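Local structure of uncharacterized protein (Leishmania major, 2B4W) at residues Gly112-Gly117 and Asp168-Glu173; Asp278-Val283 and Glu288-Ile293. The protein is of unknown function, but its family groups with the beta-fructosidase clan, and its sheets are consistent with a five-bladed beta-propeller like those of glycoside-processing relatives. All coordinates share one frame; numbering follows the deposited sequence.

Overall arrangement
From the N terminus, strand 110-116 comes first, and in interaction 1 it meets the residues leading into helix 172-176, closing a span of fifty intervening residues and tying one four-stranded sheet to the next. Interaction 2 follows near the C terminus as the hairpin of strands 277-283 and 287-293, with only four residues between its segments; where interaction 1 links different sheets, this contact works within a single one. The two lie in series, neither nested nor crossing. Interaction 1 and interaction 2 sit on opposite sides of the chain's centre, with the centres of interactions 1 and 2 27 Å apart and their nearest atoms about 17 Å apart.

Interaction 1 of 2, residues Gly112-Gly117 and Asp168-Glu173; sequences GYFYRG and DELGAE
Phe114 and Leu170 face each other across backbones that stay well apart, their CA atoms 9.2 Å from one another, so the whole meeting is made by side chains. It joins neighbouring sheets of what is consistent with a beta-propeller: strand 110-116 belongs to the four-stranded sheet of residues 84-127, whereas residues 168-173 run from a 3-10 turn through Gly171, the N-cap, into helix 172-176, in the connection from strand 159-164 to strand 180-181 of the following sheet.

The apolar half of the contact shows one methyl of a connecting loop packed on a ring of the neighbouring sheet. Leu170 CD2 sits 3.9 Å from the centroid of the Phe114 ring and only 6° off its normal, a CH-pi contact squarely over the face. Such centring makes its distances to the ring carbons nearly equal, with CG and CD2 of Phe114 both 4.0 Å from Leu170 CD2. Leu170 reaches this place by swinging CG away from its own backbone N (chi1 -163°), and its side chain crosses that of Phe114 at about a right angle. Around the aromatic side chain, Ile94, Phe125 and Ile135 add further apolar contacts, and Thr126 OG1 is hydrogen-bonded to Leu170 O, a second tie.

Closer to solvent, the polar half is looser. The CB of Asp168 leaves its backbone away from the strand, yet the carboxylate comes back toward Arg116, where the two flat groups lie with planes 15° apart. Arg116 has firmer engagements elsewhere: its NH2 forms a salt bridge with Glu92 OE2, and Phe125 adds a cation-pi contact, which should limit its turning toward Asp168. What remains across the gap is one long salt bridge, with Arg116 NH1 standing 3.8 Å from Asp168 OD1.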
# COMPACT_ATOMS: atom_id res chain seq x y z
N GLY A 112 -12.02 -5.56 -4.90
CA GLY A 112 -10.59 -5.88 -4.91
C GLY A 112 -10.39 -7.08 -5.84
O GLY A 112 -10.91 -8.15 -5.50
N TYR A 113 -9.70 -6.91 -6.95
CA TYR A 113 -9.34 -7.90 -7.94
C TYR A 113 -7.90 -8.40 -7.73
O TYR A 113 -7.01 -7.57 -7.51
CB TYR A 113 -9.41 -7.36 -9.36
CG TYR A 113 -10.70 -7.47 -10.12
CD1 TYR A 113 -11.93 -7.59 -9.50
CD2 TYR A 113 -10.64 -7.46 -11.51
CE1 TYR A 113 -13.09 -7.69 -10.26
CE2 TYR A 113 -11.79 -7.55 -12.27
CZ TYR A 113 -13.01 -7.67 -11.63
OH TYR A 113 -14.14 -7.76 -12.41
N PHE A 114 -7.71 -9.72 -7.83
CA PHE A 114 -6.43 -10.38 -7.57
C PHE A 114 -6.01 -11.21 -8.79
O PHE A 114 -6.83 -11.91 -9.38
CB PHE A 114 -6.48 -11.30 -6.35
CG PHE A 114 -6.50 -10.57 -5.02
CD1 PHE A 114 -7.70 -10.10 -4.49
CD2 PHE A 114 -5.32 -10.38 -4.32
CE1 PHE A 114 -7.70 -9.44 -3.28
CE2 PHE A 114 -5.32 -9.73 -3.11
CZ PHE A 114 -6.51 -9.25 -2.60
N TYR A 115 -4.74 -11.10 -9.11
CA TYR A 115 -4.03 -11.67 -10.22
C TYR A 115 -2.76 -12.34 -9.68
O TYR A 115 -2.21 -11.88 -8.68
CB TYR A 115 -3.57 -10.65 -11.27
CG TYR A 115 -4.65 -9.74 -11.78
CD1 TYR A 115 -5.20 -8.78 -10.94
CD2 TYR A 115 -5.12 -9.83 -13.08
CE1 TYR A 115 -6.19 -7.93 -11.38
CE2 TYR A 115 -6.13 -8.99 -13.54
CZ TYR A 115 -6.64 -8.04 -12.67
OH TYR A 115 -7.64 -7.17 -13.07
N ARG A 116 -2.35 -13.39 -10.36
CA ARG A 116 -1.12 -14.07 -9.93
C ARG A 116 -0.22 -14.30 -11.13
O ARG A 116 -0.66 -14.32 -12.28
CB ARG A 116 -1.43 -15.39 -9.22
CG ARG A 116 -2.16 -16.40 -10.09
CD ARG A 116 -2.75 -17.51 -9.21
NE ARG A 116 -1.70 -18.44 -8.81
CZ ARG A 116 -1.74 -19.28 -7.79
NH1 ARG A 116 -2.80 -19.36 -7.00
NH2 ARG A 116 -0.68 -20.07 -7.55
N GLY A 117 1.07 -14.44 -10.85
CA GLY A 117 2.00 -14.72 -11.92
C GLY A 117 3.36 -14.08 -11.72
O GLY A 117 3.93 -14.06 -10.63
N ASP A 168 -5.31 -20.13 -2.74
CA ASP A 168 -6.39 -20.91 -3.29
C ASP A 168 -7.68 -20.79 -2.50
O ASP A 168 -8.72 -21.23 -2.97
CB ASP A 168 -6.02 -22.40 -3.32
CG ASP A 168 -4.83 -22.65 -4.21
OD1 ASP A 168 -4.83 -22.15 -5.35
OD2 ASP A 168 -3.90 -23.35 -3.74
N GLU A 169 -7.63 -20.22 -1.30
CA GLU A 169 -8.86 -20.13 -0.53
C GLU A 169 -9.41 -18.71 -0.49
O GLU A 169 -10.48 -18.46 0.04
CB GLU A 169 -8.62 -20.58 0.91
CG GLU A 169 -8.12 -22.02 1.00
CD GLU A 169 -8.21 -22.47 2.45
OE1 GLU A 169 -8.13 -21.57 3.31
OE2 GLU A 169 -8.36 -23.68 2.66
N LEU A 170 -8.60 -17.81 -1.04
CA LEU A 170 -8.94 -16.40 -1.12
C LEU A 170 -10.13 -16.19 -2.06
O LEU A 170 -10.11 -16.71 -3.17
CB LEU A 170 -7.73 -15.62 -1.62
CG LEU A 170 -7.80 -14.11 -1.38
CD1 LEU A 170 -7.68 -13.81 0.09
CD2 LEU A 170 -6.70 -13.41 -2.15
N GLY A 171 -11.11 -15.43 -1.59
CA GLY A 171 -12.34 -15.11 -2.29
C GLY A 171 -13.26 -14.28 -1.40
O GLY A 171 -12.92 -14.07 -0.22
N ALA A 172 -14.37 -13.81 -1.94
CA ALA A 172 -15.20 -12.75 -1.37
C ALA A 172 -15.80 -13.12 -0.02
O ALA A 172 -15.84 -12.32 0.92
CB ALA A 172 -16.29 -12.35 -2.36
N GLU A 173 -16.27 -14.36 0.10
CA GLU A 173 -16.92 -14.72 1.35
C GLU A 173 -15.98 -14.76 2.54
O GLU A 173 -16.23 -14.09 3.55
CB GLU A 173 -17.59 -16.09 1.17
CG GLU A 173 -18.54 -16.11 -0.02
CD GLU A 173 -17.88 -16.44 -1.34
OE1 GLU A 173 -16.65 -16.65 -1.41
OE2 GLU A 173 -18.61 -16.49 -2.36

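Interaction 2 of 2, residues Asp278-Val283 and Glu288-Ile293; sequences DLYSGV and EGRITI
The beta hairpin of strands 277-283 and 287-293 brings Leu279 and Ser281 opposite Ile291 and Gly289 in two antiparallel hydrogen-bonded pairs. Leu279 N reaches Ile291 O at 2.8 Å and the return bond runs from Ile291 N to Leu279 O; Ser281 and Gly289 repeat the exchange, with Gly289 N 2.6 Å from Ser281 O.

On the face carrying Asp278, Tyr280, Arg290 and Thr292, the aliphatic part of Arg290 lies alongside the phenol. Its CG rides 4.2 Å above the Tyr280 ring plane, displaced toward the rim, and CD comes within 3.6 Å of Tyr280 OH. A bend at chi3 (76°) then turns the guanidinium out of the line of the chain. Asp69 pairs with Arg290 NE, and Glu16 with NH1.

Glu16 belongs to strand 16-23, which pairs with strand 287-293; such joining of the chain's N-terminal strand to a C-terminal hairpin is consistent with the closure that commonly locks the ring of a beta-propeller. Asp278 OD1 is a crossroads of the same polar face. Thr292 OG1 donates to it from 2.6 Å, nearly along the C-O axis, while Arg290 NH1 adds a salt bridge whose hydrogen bond is weak (135° at the hydrogen), and Arg272 supplies a further charge. Glu288, bent at chi2, folds its buried carboxylate beside the Ser281 backbone but bonds elsewhere, OE2 with Ser267 OG and OE1 with Cys33 N.

The other face is apolar around Leu279, whose CD2 touches Ile291 CD1 at 4.0 Å and Ile293 CD1 at 4.1 Å, with Ile244 of strand 238-245 packed against Leu279 and Ile293.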
# COMPACT_ATOMS: atom_id res chain seq x y z
N ASP A 278 12.86 3.53 3.30
CA ASP A 278 12.18 4.48 2.44
C ASP A 278 10.68 4.14 2.43
O ASP A 278 10.27 3.04 2.05
CB ASP A 278 12.69 4.49 1.01
CG ASP A 278 14.09 5.02 0.82
OD1 ASP A 278 14.41 6.06 1.45
OD2 ASP A 278 14.84 4.41 0.02
N LEU A 279 9.90 5.10 2.85
CA LEU A 279 8.46 5.13 2.74
C LEU A 279 8.00 5.82 1.45
O LEU A 279 8.29 7.00 1.24
CB LEU A 279 7.90 5.87 3.95
CG LEU A 279 6.39 5.98 4.05
CD1 LEU A 279 5.75 4.60 4.05
CD2 LEU A 279 6.02 6.75 5.31
N TYR A 280 7.29 5.07 0.64
CA TYR A 280 6.60 5.49 -0.57
C TYR A 280 5.12 5.68 -0.26
O TYR A 280 4.47 4.88 0.42
CB TYR A 280 6.80 4.46 -1.67
CG TYR A 280 8.24 4.36 -2.14
CD1 TYR A 280 9.22 3.66 -1.45
CD2 TYR A 280 8.60 5.00 -3.31
CE1 TYR A 280 10.53 3.60 -1.92
CE2 TYR A 280 9.89 4.94 -3.78
CZ TYR A 280 10.85 4.24 -3.09
OH TYR A 280 12.12 4.23 -3.61
N SER A 281 4.60 6.81 -0.76
CA SER A 281 3.22 7.15 -0.48
C SER A 281 2.58 7.93 -1.61
O SER A 281 3.27 8.70 -2.28
CB SER A 281 3.13 8.03 0.77
OG SER A 281 1.81 8.09 1.28
N GLY A 282 1.27 7.71 -1.76
CA GLY A 282 0.49 8.63 -2.58
C GLY A 282 0.40 9.93 -1.78
O GLY A 282 0.30 9.88 -0.55
N VAL A 283 0.44 11.05 -2.48
CA VAL A 283 0.42 12.38 -1.90
C VAL A 283 -0.72 13.22 -2.49
O VAL A 283 -0.75 13.43 -3.71
CB VAL A 283 1.78 13.05 -2.15
CG1 VAL A 283 1.75 14.49 -1.66
CG2 VAL A 283 2.91 12.26 -1.48
N GLU A 288 3.25 10.96 -6.09
CA GLU A 288 3.84 9.87 -5.31
C GLU A 288 5.08 10.41 -4.61
O GLU A 288 5.92 11.00 -5.27
CB GLU A 288 4.14 8.66 -6.20
CG GLU A 288 4.52 7.36 -5.53
CD GLU A 288 3.51 6.68 -4.65
OE1 GLU A 288 2.29 6.92 -4.79
OE2 GLU A 288 3.93 5.86 -3.77
N GLY A 289 5.16 10.21 -3.30
CA GLY A 289 6.31 10.69 -2.58
C GLY A 289 7.12 9.57 -1.94
O GLY A 289 6.66 8.43 -1.77
N ARG A 290 8.35 9.91 -1.59
CA ARG A 290 9.24 9.08 -0.80
C ARG A 290 9.91 9.93 0.29
O ARG A 290 10.50 10.97 -0.01
CB ARG A 290 10.30 8.42 -1.68
CG ARG A 290 11.41 7.74 -0.89
CD ARG A 290 12.52 7.23 -1.74
NE ARG A 290 13.46 8.21 -2.26
CZ ARG A 290 14.39 8.85 -1.56
NH1 ARG A 290 14.59 8.67 -0.27
NH2 ARG A 290 15.19 9.73 -2.15
N ILE A 291 9.80 9.46 1.53
CA ILE A 291 10.52 10.02 2.66
C ILE A 291 11.31 8.87 3.31
O ILE A 291 10.81 7.74 3.30
CB ILE A 291 9.66 10.69 3.75
CG1 ILE A 291 8.59 9.78 4.34
CG2 ILE A 291 9.11 12.02 3.20
CD1 ILE A 291 7.70 10.34 5.46
N THR A 292 12.48 9.23 3.82
CA THR A 292 13.37 8.31 4.54
C THR A 292 13.17 8.59 6.03
O THR A 292 13.30 9.73 6.47
CB THR A 292 14.82 8.48 4.09
OG1 THR A 292 14.92 8.25 2.67
CG2 THR A 292 15.73 7.47 4.76
N ILE A 293 12.83 7.55 6.76
CA ILE A 293 12.41 7.52 8.13
C ILE A 293 13.04 6.34 8.88
O ILE A 293 13.58 5.42 8.27
CB ILE A 293 10.88 7.44 8.21
CG1 ILE A 293 10.26 6.21 7.55
CG2 ILE A 293 10.25 8.68 7.59
CD1 ILE A 293 8.88 5.87 8.06